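Local atomic coordinates of BH0493 protein (Bacillus halodurans C-125, PDB entry 2QEE), a protein that binds zinc and is probably a metal-dependent hydrolase or related enzyme of the amidohydrolase superfamily. Residues A18-M27 with V402-W411; A250-I261 with N295-L303. All blocks are in the same frame, centred on the assembly; numbering follows the deposited sequence.

Contact 1 (A18-M27 with V402-W411)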
loop_
_atom_site.group_PDB
_atom_site.type_symbol
_atom_site.label_atom_id
_atom_site.label_comp_id
_atom_site.label_asym_id
_atom_site.label_seq_id
_atom_site.Cartn_x
_atom_site.Cartn_y
_atom_site.Cartn_z
ATOM N N ALA C 18 -26.322 -15.534 -0.179
ATOM C CA ALA C 18 -26.140 -15.516 1.263
ATOM C C ALA C 18 -25.818 -14.070 1.751
ATOM O O ALA C 18 -26.422 -13.566 2.742
ATOM C CB ALA C 18 -25.045 -16.454 1.646
ATOM N N VAL C 19 -24.895 -13.401 1.045
ATOM C CA VAL C 19 -24.464 -12.030 1.426
ATOM C C VAL C 19 -25.620 -11.059 1.300
ATOM O O VAL C 19 -25.924 -10.295 2.243
ATOM C CB VAL C 19 -23.277 -11.603 0.554
ATOM C CG1 VAL C 19 -22.978 -10.137 0.786
ATOM C CG2 VAL C 19 -22.018 -12.341 1.040
ATOM N N ASN C 20 -26.347 -11.163 0.192
ATOM C CA ASN C 20 -27.488 -10.267 -0.042
ATOM C C ASN C 20 -28.592 -10.485 0.956
ATOM O O ASN C 20 -29.177 -9.519 1.424
ATOM C CB ASN C 20 -27.997 -10.371 -1.473
ATOM C CG ASN C 20 -27.006 -9.732 -2.472
ATOM O OD1 ASN C 20 -26.173 -8.914 -2.074
ATOM N ND2 ASN C 20 -27.105 -10.092 -3.756
ATOM N N ASN C 21 -28.857 -11.738 1.304
ATOM C CA ASN C 21 -29.928 -12.078 2.226
ATOM C C ASN C 21 -29.648 -11.949 3.724
ATOM O O ASN C 21 -30.593 -11.961 4.544
ATOM C CB ASN C 21 -30.378 -13.524 1.943
ATOM C CG ASN C 21 -31.057 -13.650 0.621
ATOM O OD1 ASN C 21 -31.634 -12.688 0.122
ATOM N ND2 ASN C 21 -30.991 -14.846 0.023
ATOM N N GLN C 22 -28.376 -11.812 4.116
ATOM C CA GLN C 22 -28.039 -11.788 5.521
ATOM C C GLN C 22 -28.386 -10.401 6.055
ATOM O O GLN C 22 -27.871 -9.406 5.544
ATOM C CB GLN C 22 -26.531 -11.992 5.722
ATOM C CG GLN C 22 -26.029 -11.629 7.142
ATOM C CD GLN C 22 -26.662 -12.533 8.211
ATOM O OE1 GLN C 22 -26.872 -13.741 8.001
ATOM N NE2 GLN C 22 -26.976 -11.950 9.395
ATOM N N PRO C 23 -29.264 -10.334 7.072
ATOM C CA PRO C 23 -29.548 -8.992 7.632
ATOM C C PRO C 23 -28.296 -8.439 8.311
ATOM O O PRO C 23 -27.625 -9.144 9.093
ATOM C CB PRO C 23 -30.609 -9.268 8.693
ATOM C CG PRO C 23 -31.175 -10.652 8.352
ATOM C CD PRO C 23 -30.081 -11.396 7.691
ATOM N N VAL C 24 -28.038 -7.181 8.046
ATOM C CA VAL C 24 -26.850 -6.530 8.541
ATOM C C VAL C 24 -27.051 -5.842 9.891
ATOM O O VAL C 24 -28.042 -5.115 10.073
ATOM C CB VAL C 24 -26.410 -5.479 7.542
ATOM C CG1 VAL C 24 -25.196 -4.707 8.071
ATOM C CG2 VAL C 24 -26.047 -6.171 6.181
ATOM N N THR C 25 -26.100 -6.040 10.785
ATOM C CA THR C 25 -25.909 -5.104 11.908
ATOM C C THR C 25 -24.885 -4.092 11.451
ATOM O O THR C 25 -23.735 -4.465 11.095
ATOM C CB THR C 25 -25.458 -5.776 13.196
ATOM O OG1 THR C 25 -26.530 -6.633 13.647
ATOM C CG2 THR C 25 -25.148 -4.745 14.278
ATOM N N ASP C 26 -25.258 -2.813 11.488
ATOM C CA ASP C 26 -24.354 -1.752 10.980
ATOM C C ASP C 26 -23.809 -1.109 12.236
ATOM O O ASP C 26 -24.523 -0.342 12.924
ATOM C CB ASP C 26 -25.160 -0.761 10.129
ATOM C CG ASP C 26 -24.298 0.284 9.428
ATOM O OD1 ASP C 26 -23.119 0.406 9.845
ATOM O OD2 ASP C 26 -24.796 0.933 8.488
ATOM N N MET C 27 -22.574 -1.440 12.591
ATOM C CA MET C 27 -22.167 -1.167 13.991
ATOM C C MET C 27 -21.565 0.191 14.280
ATOM O O MET C 27 -21.080 0.411 15.396
ATOM C CB MET C 27 -21.333 -2.278 14.646
ATOM C CG MET C 27 -20.115 -2.805 13.822
ATOM S SD MET C 27 -18.879 -1.510 13.627
ATOM C CE MET C 27 -18.187 -1.340 15.299
ATOM N N VAL C 402 -21.183 -15.868 6.818
ATOM C CA VAL C 402 -21.708 -14.587 6.391
ATOM C C VAL C 402 -22.417 -13.907 7.576
ATOM O O VAL C 402 -22.256 -12.707 7.820
ATOM C CB VAL C 402 -22.610 -14.708 5.130
ATOM C CG1 VAL C 402 -23.389 -13.411 4.868
ATOM C CG2 VAL C 402 -21.729 -15.038 3.896
ATOM N N ALA C 403 -23.137 -14.721 8.358
ATOM C CA ALA C 403 -23.804 -14.160 9.548
ATOM C C ALA C 403 -22.754 -13.666 10.557
ATOM O O ALA C 403 -22.974 -12.627 11.207
ATOM C CB ALA C 403 -24.742 -15.212 10.171
ATOM N N ASP C 404 -21.634 -14.373 10.711
ATOM C CA ASP C 404 -20.569 -13.935 11.597
ATOM C C ASP C 404 -20.049 -12.577 11.152
ATOM O O ASP C 404 -19.981 -11.624 11.945
ATOM C CB ASP C 404 -19.422 -14.959 11.612
ATOM C CG ASP C 404 -19.736 -16.177 12.489
ATOM O OD1 ASP C 404 -20.616 -16.076 13.379
ATOM O OD2 ASP C 404 -19.099 -17.240 12.289
ATOM N N LEU C 405 -19.734 -12.473 9.873
ATOM C CA LEU C 405 -19.099 -11.257 9.366
ATOM C C LEU C 405 -20.039 -10.049 9.439
ATOM O O LEU C 405 -19.570 -8.965 9.772
ATOM C CB LEU C 405 -18.677 -11.436 7.897
ATOM C CG LEU C 405 -17.540 -12.483 7.738
ATOM C CD1 LEU C 405 -17.435 -12.824 6.263
ATOM C CD2 LEU C 405 -16.179 -11.879 8.258
ATOM N N PHE C 406 -21.332 -10.227 9.114
ATOM C CA PHE C 406 -22.253 -9.065 9.011
ATOM C C PHE C 406 -23.023 -8.750 10.284
ATOM O O PHE C 406 -23.679 -7.683 10.370
ATOM C CB PHE C 406 -23.212 -9.155 7.816
ATOM C CG PHE C 406 -22.506 -8.978 6.483
ATOM C CD1 PHE C 406 -22.329 -7.707 5.927
ATOM C CD2 PHE C 406 -22.039 -10.091 5.783
ATOM C CE1 PHE C 406 -21.644 -7.537 4.715
ATOM C CE2 PHE C 406 -21.366 -9.930 4.585
ATOM C CZ PHE C 406 -21.204 -8.655 4.032
ATOM N N SER C 407 -22.937 -9.664 11.269
ATOM C CA SER C 407 -23.751 -9.494 12.492
ATOM C C SER C 407 -23.213 -10.109 13.758
ATOM O O SER C 407 -22.968 -9.422 14.781
ATOM C CB SER C 407 -25.181 -10.001 12.245
ATOM O OG SER C 407 -25.958 -9.750 13.409
ATOM N N ARG C 408 -22.999 -11.416 13.738
ATOM C CA ARG C 408 -22.712 -12.125 14.987
ATOM C C ARG C 408 -21.380 -11.783 15.627
ATOM O O ARG C 408 -21.285 -11.791 16.834
ATOM C CB ARG C 408 -22.789 -13.644 14.817
ATOM C CG ARG C 408 -24.081 -14.097 14.233
ATOM C CD ARG C 408 -24.157 -15.645 14.097
ATOM N NE ARG C 408 -25.423 -16.021 13.462
ATOM C CZ ARG C 408 -25.685 -17.191 12.879
ATOM N NH1 ARG C 408 -24.764 -18.150 12.807
ATOM N NH2 ARG C 408 -26.885 -17.385 12.348
ATOM N N ASN C 409 -20.338 -11.480 14.825
ATOM C CA ASN C 409 -19.045 -11.166 15.415
ATOM C C ASN C 409 -19.147 -9.901 16.250
ATOM O O ASN C 409 -18.527 -9.829 17.311
ATOM C CB ASN C 409 -17.952 -10.916 14.332
ATOM C CG ASN C 409 -17.475 -12.208 13.680
ATOM O OD1 ASN C 409 -17.703 -13.327 14.205
ATOM N ND2 ASN C 409 -16.734 -12.058 12.516
ATOM N N PHE C 410 -20.019 -9.003 15.827
ATOM C CA PHE C 410 -20.133 -7.741 16.567
ATOM C C PHE C 410 -20.858 -8.065 17.903
ATOM O O PHE C 410 -20.347 -7.745 18.996
ATOM C CB PHE C 410 -20.943 -6.703 15.812
ATOM C CG PHE C 410 -21.256 -5.481 16.640
ATOM C CD1 PHE C 410 -20.229 -4.562 16.951
ATOM C CD2 PHE C 410 -22.538 -5.250 17.131
ATOM C CE1 PHE C 410 -20.478 -3.418 17.747
ATOM C CE2 PHE C 410 -22.820 -4.086 17.908
ATOM C CZ PHE C 410 -21.778 -3.159 18.220
ATOM N N TRP C 411 -22.012 -8.713 17.819
ATOM C CA TRP C 411 -22.779 -8.924 19.117
ATOM C C TRP C 411 -22.006 -9.791 20.075
ATOM O O TRP C 411 -22.039 -9.614 21.301
ATOM C CB TRP C 411 -24.140 -9.513 18.795
ATOM C CG TRP C 411 -24.958 -8.531 18.022
ATOM C CD1 TRP C 411 -25.324 -8.603 16.713
ATOM C CD2 TRP C 411 -25.460 -7.297 18.523
ATOM N NE1 TRP C 411 -26.069 -7.477 16.373
ATOM C CE2 TRP C 411 -26.131 -6.655 17.473
ATOM C CE3 TRP C 411 -25.397 -6.652 19.791
ATOM C CZ2 TRP C 411 -26.774 -5.411 17.636
ATOM C CZ3 TRP C 411 -26.043 -5.397 19.928
ATOM C CH2 TRP C 411 -26.718 -4.813 18.868
HETATM O O HOH W 1 -28.012 -8.397 11.873
#
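T25 reaches helix 402-411 through both its backbone and its side chain, and the strand is fixed over the helix by two hydrogen bonds. Its amide N donates to F406 O at 3.0 Å, a carbonyl within the pi-type turn that widens the helix at 404-408. Its OG1 receives NE1 of W411 at 2.9 Å; the hydroxyl sits at the indole edge, close to the ring plane, with an N-H...O angle of 155°. A water held by P23 O, T25 OG1 and S407 OG bridges the backbone and the two hydroxyls.

Further along, M27 presses CB onto one face of the F410 ring, 3.5 Å from its centroid. Its CG is wedged between backbone N and carbonyl carbon (chi1 49°), and the chain then folds back, keeping CE near CE1 of the same ring while SD stands oblique to it in a Met-aromatic contact.

At the other end Q22 runs antiparallel alongside V402 and F406, CB on V402 CG1 at 3.6 Å and CG on F406 CB at 3.8 Å. A bend at chi2 (63°) lays its amide against A403, with OE1 3.4 Å from CB of A403, while NE2 closes back on P23 O at 2.9 Å. An alanine here would remove the amide and is likely to leave P23 O without this donor and the flank of A403 uncovered. F406, its ring obliquely met by V19 and V24, also makes a cation-pi contact with K372, whose NZ binds V19 O and Q22 O.

Helix 395-414 thus packs on the T25 and M27 face of strand 24-26, at the base of what is probably an amidohydrolase-type barrel, while helix 363-388 lies against V24 and D26 on the other face; the strand leads into the zinc ligands H28 and H30.

Contact 2 (A250-I261 with N295-L303)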
loop_
_atom_site.group_PDB
_atom_site.type_symbol
_atom_site.label_atom_id
_atom_site.label_comp_id
_atom_site.label_asym_id
_atom_site.label_seq_id
_atom_site.Cartn_x
_atom_site.Cartn_y
_atom_site.Cartn_z
ATOM N N ALA C 250 -15.339 0.842 31.857
ATOM C CA ALA C 250 -15.581 -0.116 30.771
ATOM C C ALA C 250 -15.455 -1.557 31.241
ATOM O O ALA C 250 -16.269 -2.412 30.829
ATOM C CB ALA C 250 -14.581 0.154 29.597
ATOM N N GLU C 251 -14.420 -1.822 32.048
ATOM C CA GLU C 251 -14.160 -3.172 32.543
ATOM C C GLU C 251 -15.321 -3.593 33.437
ATOM O O GLU C 251 -15.895 -4.652 33.279
ATOM C CB GLU C 251 -12.843 -3.278 33.315
ATOM C CG GLU C 251 -12.547 -4.722 33.689
ATOM C CD GLU C 251 -11.323 -4.910 34.507
ATOM O OE1 GLU C 251 -10.552 -3.959 34.681
ATOM O OE2 GLU C 251 -11.120 -6.055 34.976
ATOM N N LYS C 252 -15.675 -2.714 34.355
ATOM C CA LYS C 252 -16.750 -3.003 35.300
ATOM C C LYS C 252 -18.070 -3.332 34.597
ATOM O O LYS C 252 -18.763 -4.291 34.977
ATOM C CB LYS C 252 -16.915 -1.812 36.225
ATOM C CG LYS C 252 -18.053 -1.969 37.199
ATOM C CD LYS C 252 -17.950 -0.930 38.260
ATOM C CE LYS C 252 -18.942 -1.234 39.371
ATOM N NZ LYS C 252 -18.733 -0.270 40.477
ATOM N N HIS C 253 -18.443 -2.523 33.606
ATOM C CA HIS C 253 -19.645 -2.706 32.821
ATOM C C HIS C 253 -19.536 -3.678 31.596
ATOM O O HIS C 253 -20.518 -3.902 30.884
ATOM C CB HIS C 253 -20.124 -1.353 32.332
ATOM C CG HIS C 253 -20.736 -0.516 33.408
ATOM N ND1 HIS C 253 -19.985 0.243 34.285
ATOM C CD2 HIS C 253 -22.027 -0.352 33.773
ATOM C CE1 HIS C 253 -20.796 0.865 35.128
ATOM N NE2 HIS C 253 -22.038 0.514 34.843
ATOM N N ASN C 254 -18.352 -4.240 31.392
ATOM C CA ASN C 254 -18.036 -5.107 30.265
ATOM C C ASN C 254 -18.459 -4.450 28.952
ATOM O O ASN C 254 -19.111 -5.100 28.132
ATOM C CB ASN C 254 -18.694 -6.487 30.386
ATOM C CG ASN C 254 -18.041 -7.543 29.489
ATOM O OD1 ASN C 254 -18.717 -8.494 29.069
ATOM N ND2 ASN C 254 -16.743 -7.378 29.169
ATOM N N ILE C 255 -18.069 -3.181 28.768
ATOM C CA ILE C 255 -18.419 -2.382 27.595
ATOM C C ILE C 255 -17.091 -2.149 26.813
ATOM O O ILE C 255 -16.116 -1.688 27.417
ATOM C CB ILE C 255 -19.005 -1.006 28.053
ATOM C CG1 ILE C 255 -20.341 -1.196 28.796
ATOM C CG2 ILE C 255 -19.277 -0.069 26.874
ATOM C CD1 ILE C 255 -21.312 -2.133 28.045
ATOM N N PRO C 256 -17.039 -2.506 25.511
ATOM C CA PRO C 256 -15.797 -2.206 24.738
ATOM C C PRO C 256 -15.574 -0.702 24.576
ATOM O O PRO C 256 -16.558 0.112 24.635
ATOM C CB PRO C 256 -16.059 -2.822 23.346
ATOM C CG PRO C 256 -17.183 -3.844 23.536
ATOM C CD PRO C 256 -18.030 -3.273 24.704
ATOM N N PHE C 257 -14.304 -0.349 24.325
ATOM C CA PHE C 257 -13.900 1.011 23.976
ATOM C C PHE C 257 -13.559 1.044 22.473
ATOM O O PHE C 257 -12.651 0.309 22.043
ATOM C CB PHE C 257 -12.667 1.304 24.771
ATOM C CG PHE C 257 -12.144 2.714 24.614
ATOM C CD1 PHE C 257 -12.975 3.756 24.245
ATOM C CD2 PHE C 257 -10.800 2.964 24.860
ATOM C CE1 PHE C 257 -12.432 5.059 24.128
ATOM C CE2 PHE C 257 -10.273 4.266 24.747
ATOM C CZ PHE C 257 -11.109 5.285 24.355
ATOM N N ALA C 258 -14.272 1.857 21.721
ATOM C CA ALA C 258 -14.041 1.939 20.284
ATOM C C ALA C 258 -13.134 3.124 20.032
ATOM O O ALA C 258 -13.482 4.273 20.388
ATOM C CB ALA C 258 -15.334 2.109 19.524
ATOM N N MET C 259 -12.050 2.889 19.311
ATOM C CA MET C 259 -11.118 3.956 18.991
ATOM C C MET C 259 -11.027 4.067 17.472
ATOM O O MET C 259 -10.718 3.089 16.819
ATOM C CB MET C 259 -9.743 3.649 19.544
ATOM C CG MET C 259 -9.711 3.431 21.064
ATOM S SD MET C 259 -8.067 3.217 21.747
ATOM C CE MET C 259 -7.703 1.577 21.248
ATOM N N MET C 260 -11.331 5.242 16.953
ATOM C CA MET C 260 -11.260 5.509 15.520
ATOM C C MET C 260 -10.080 6.457 15.325
ATOM O O MET C 260 -10.194 7.629 15.661
ATOM C CB MET C 260 -12.592 6.107 15.078
ATOM C CG MET C 260 -13.739 5.131 15.477
ATOM S SD MET C 260 -15.344 5.602 14.827
ATOM C CE MET C 260 -15.274 7.350 14.568
ATOM N N ILE C 261 -8.955 5.932 14.815
ATOM C CA ILE C 261 -7.704 6.631 14.966
ATOM C C ILE C 261 -7.219 7.142 13.589
ATOM O O ILE C 261 -7.229 6.394 12.616
ATOM C CB ILE C 261 -6.650 5.687 15.548
ATOM C CG1 ILE C 261 -7.022 5.268 16.996
ATOM C CG2 ILE C 261 -5.248 6.384 15.527
ATOM C CD1 ILE C 261 -6.278 3.988 17.493
ATOM N N ASN C 295 -8.410 -7.370 30.348
ATOM C CA ASN C 295 -9.806 -7.494 30.738
ATOM C C ASN C 295 -10.709 -6.446 30.134
ATOM O O ASN C 295 -11.886 -6.355 30.485
ATOM C CB ASN C 295 -9.974 -7.464 32.254
ATOM C CG ASN C 295 -9.132 -8.500 32.961
ATOM O OD1 ASN C 295 -8.476 -8.206 33.964
ATOM N ND2 ASN C 295 -9.121 -9.692 32.447
ATOM N N ASN C 296 -10.146 -5.614 29.233
ATOM C CA ASN C 296 -10.931 -4.659 28.506
ATOM C C ASN C 296 -10.970 -5.111 27.062
ATOM O O ASN C 296 -10.004 -5.753 26.585
ATOM C CB ASN C 296 -10.290 -3.251 28.542
ATOM C CG ASN C 296 -10.548 -2.536 29.855
ATOM O OD1 ASN C 296 -9.742 -2.664 30.794
ATOM N ND2 ASN C 296 -11.623 -1.747 29.904
ATOM N N LYS C 297 -12.075 -4.775 26.406
ATOM C CA LYS C 297 -12.258 -5.055 24.935
ATOM C C LYS C 297 -12.165 -3.757 24.123
ATOM O O LYS C 297 -12.711 -2.732 24.530
ATOM C CB LYS C 297 -13.628 -5.701 24.719
ATOM C CG LYS C 297 -13.604 -7.149 25.297
ATOM C CD LYS C 297 -14.815 -7.931 24.948
ATOM C CE LYS C 297 -15.985 -7.502 25.776
ATOM N NZ LYS C 297 -17.064 -8.565 25.711
ATOM N N PHE C 298 -11.511 -3.822 22.937
ATOM C CA PHE C 298 -11.291 -2.636 22.162
ATOM C C PHE C 298 -11.730 -2.892 20.717
ATOM O O PHE C 298 -11.350 -3.936 20.122
ATOM C CB PHE C 298 -9.794 -2.313 22.149
ATOM C CG PHE C 298 -9.225 -2.063 23.519
ATOM C CD1 PHE C 298 -9.162 -0.733 23.996
ATOM C CD2 PHE C 298 -8.797 -3.110 24.341
ATOM C CE1 PHE C 298 -8.657 -0.486 25.268
ATOM C CE2 PHE C 298 -8.276 -2.831 25.645
ATOM C CZ PHE C 298 -8.223 -1.510 26.065
ATOM N N LEU C 299 -12.539 -1.984 20.197
ATOM C CA LEU C 299 -12.914 -2.019 18.775
ATOM C C LEU C 299 -12.055 -0.959 18.121
ATOM O O LEU C 299 -12.012 0.168 18.618
ATOM C CB LEU C 299 -14.392 -1.666 18.632
ATOM C CG LEU C 299 -15.377 -2.788 18.999
ATOM C CD1 LEU C 299 -16.746 -2.098 19.388
ATOM C CD2 LEU C 299 -15.597 -3.724 17.790
ATOM N N VAL C 300 -11.370 -1.269 17.015
ATOM C CA VAL C 300 -10.509 -0.233 16.384
ATOM C C VAL C 300 -10.716 -0.215 14.897
ATOM O O VAL C 300 -10.821 -1.287 14.278
ATOM C CB VAL C 300 -9.024 -0.531 16.686
ATOM C CG1 VAL C 300 -8.023 0.505 15.986
ATOM C CG2 VAL C 300 -8.747 -0.509 18.205
ATOM N N THR C 301 -10.798 0.983 14.355
ATOM C CA THR C 301 -10.696 1.224 12.915
ATOM C C THR C 301 -9.688 2.373 12.735
ATOM O O THR C 301 -9.594 3.261 13.614
ATOM C CB THR C 301 -12.075 1.513 12.276
ATOM O OG1 THR C 301 -12.021 1.306 10.855
ATOM C CG2 THR C 301 -12.622 2.943 12.556
ATOM N N MET C 302 -8.963 2.372 11.604
ATOM C CA MET C 302 -7.899 3.385 11.435
ATOM C C MET C 302 -8.058 4.063 10.099
ATOM O O MET C 302 -8.572 3.470 9.152
ATOM C CB MET C 302 -6.485 2.824 11.582
ATOM C CG MET C 302 -6.227 2.295 13.009
ATOM S SD MET C 302 -4.615 1.701 13.358
ATOM C CE MET C 302 -3.817 3.347 13.728
ATOM N N LEU C 303 -7.616 5.315 10.040
ATOM C CA LEU C 303 -7.957 6.107 8.841
ATOM C C LEU C 303 -6.905 6.055 7.710
ATOM O O LEU C 303 -7.251 6.308 6.534
ATOM C CB LEU C 303 -8.200 7.573 9.242
ATOM C CG LEU C 303 -8.857 8.497 8.209
ATOM C CD1 LEU C 303 -10.202 8.025 7.651
ATOM C CD2 LEU C 303 -9.045 9.936 8.894
HETATM O O HOH W 2 -9.539 -1.739 33.375
HETATM O O HOH W 3 -7.996 -4.964 34.466
HETATM O O HOH W 4 -14.509 -5.795 29.548
HETATM O O HOH W 5 -14.147 -3.603 27.962
HETATM O O HOH W 6 -12.834 -1.452 27.147
#
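K297 O takes two donors, F257 N at 2.9 Å and a water, and CA of P256 lies 3.1 Å from K297 O in a CA-H...O contact. This is where strands 257-261 and 298-302 begin to pair, two neighbouring parallel strands probably of an amidohydrolase-type barrel, joined by a beta-alpha-beta type connection that holds helix 284-292 and also the short strand 277-278. From here the bonds run in strict parallel register, F257 O taking L299 N, L299 O taking M259 N at 2.8 Å, and so on to L303 N on I261 O. The second of these comes in almost straight at the carbonyl, whereas L299 N lies well above the carbonyl plane of F257.

Ahead of the strands the link is looser and wet. Two waters tie E251 OE1 to N296 OD1 and, weakly, to N295 OD1; another joins I255 O to K297 N. N296 ND2, beside A250 CB, is held by L247 O and by the water on K297 O, and the K297 ammonium by F413 O.

The side chains of F257, M259, F298 and V300 meet on the face that carries helix 284-292, where L289 touches both M259 and F298. F298 approaches F257 at the edge of the latter's ring, CE1 to CD2 4.1 Å. A bend at chi3 (-75°) brings CE of M259 between F298 CD1 and V300 CG2, 3.8 Å from the latter. Farther on, I261 CG2 rests on M302 CE.

The opposite face carries A258, L299, M260 and T301, and the M260 side chain comes within about 4 Å of the bound zinc ion. In T301, OG1 is hydrogen-bonded to F324 O and lies anti to the backbone N (chi1 -161°), which puts CG2 between that N and the carbonyl carbon, 3.8 Å from CG of M260.

The two contacts lie with centres about 20 Å apart and are nested: 18-27 comes first, then 250-261 and 295-303 of contact 2, and lastly 402-411, which closes contact 1. Contact 1 brings the two ends of the chain together through strand 24-26 and helix 395-414, whereas contact 2 joins two adjacent parallel strands of another part of the sheet structure. They touch where CE1 of F410 meets CD1 of L299 at 4.3 Å. Both run up to the metal site: M27 precedes the zinc ligand H28, and the M260 side chain lies about 4 Å from that of H28. The pair illustrates how local strand pairing and closure between distant chain ends can meet next to one zinc site.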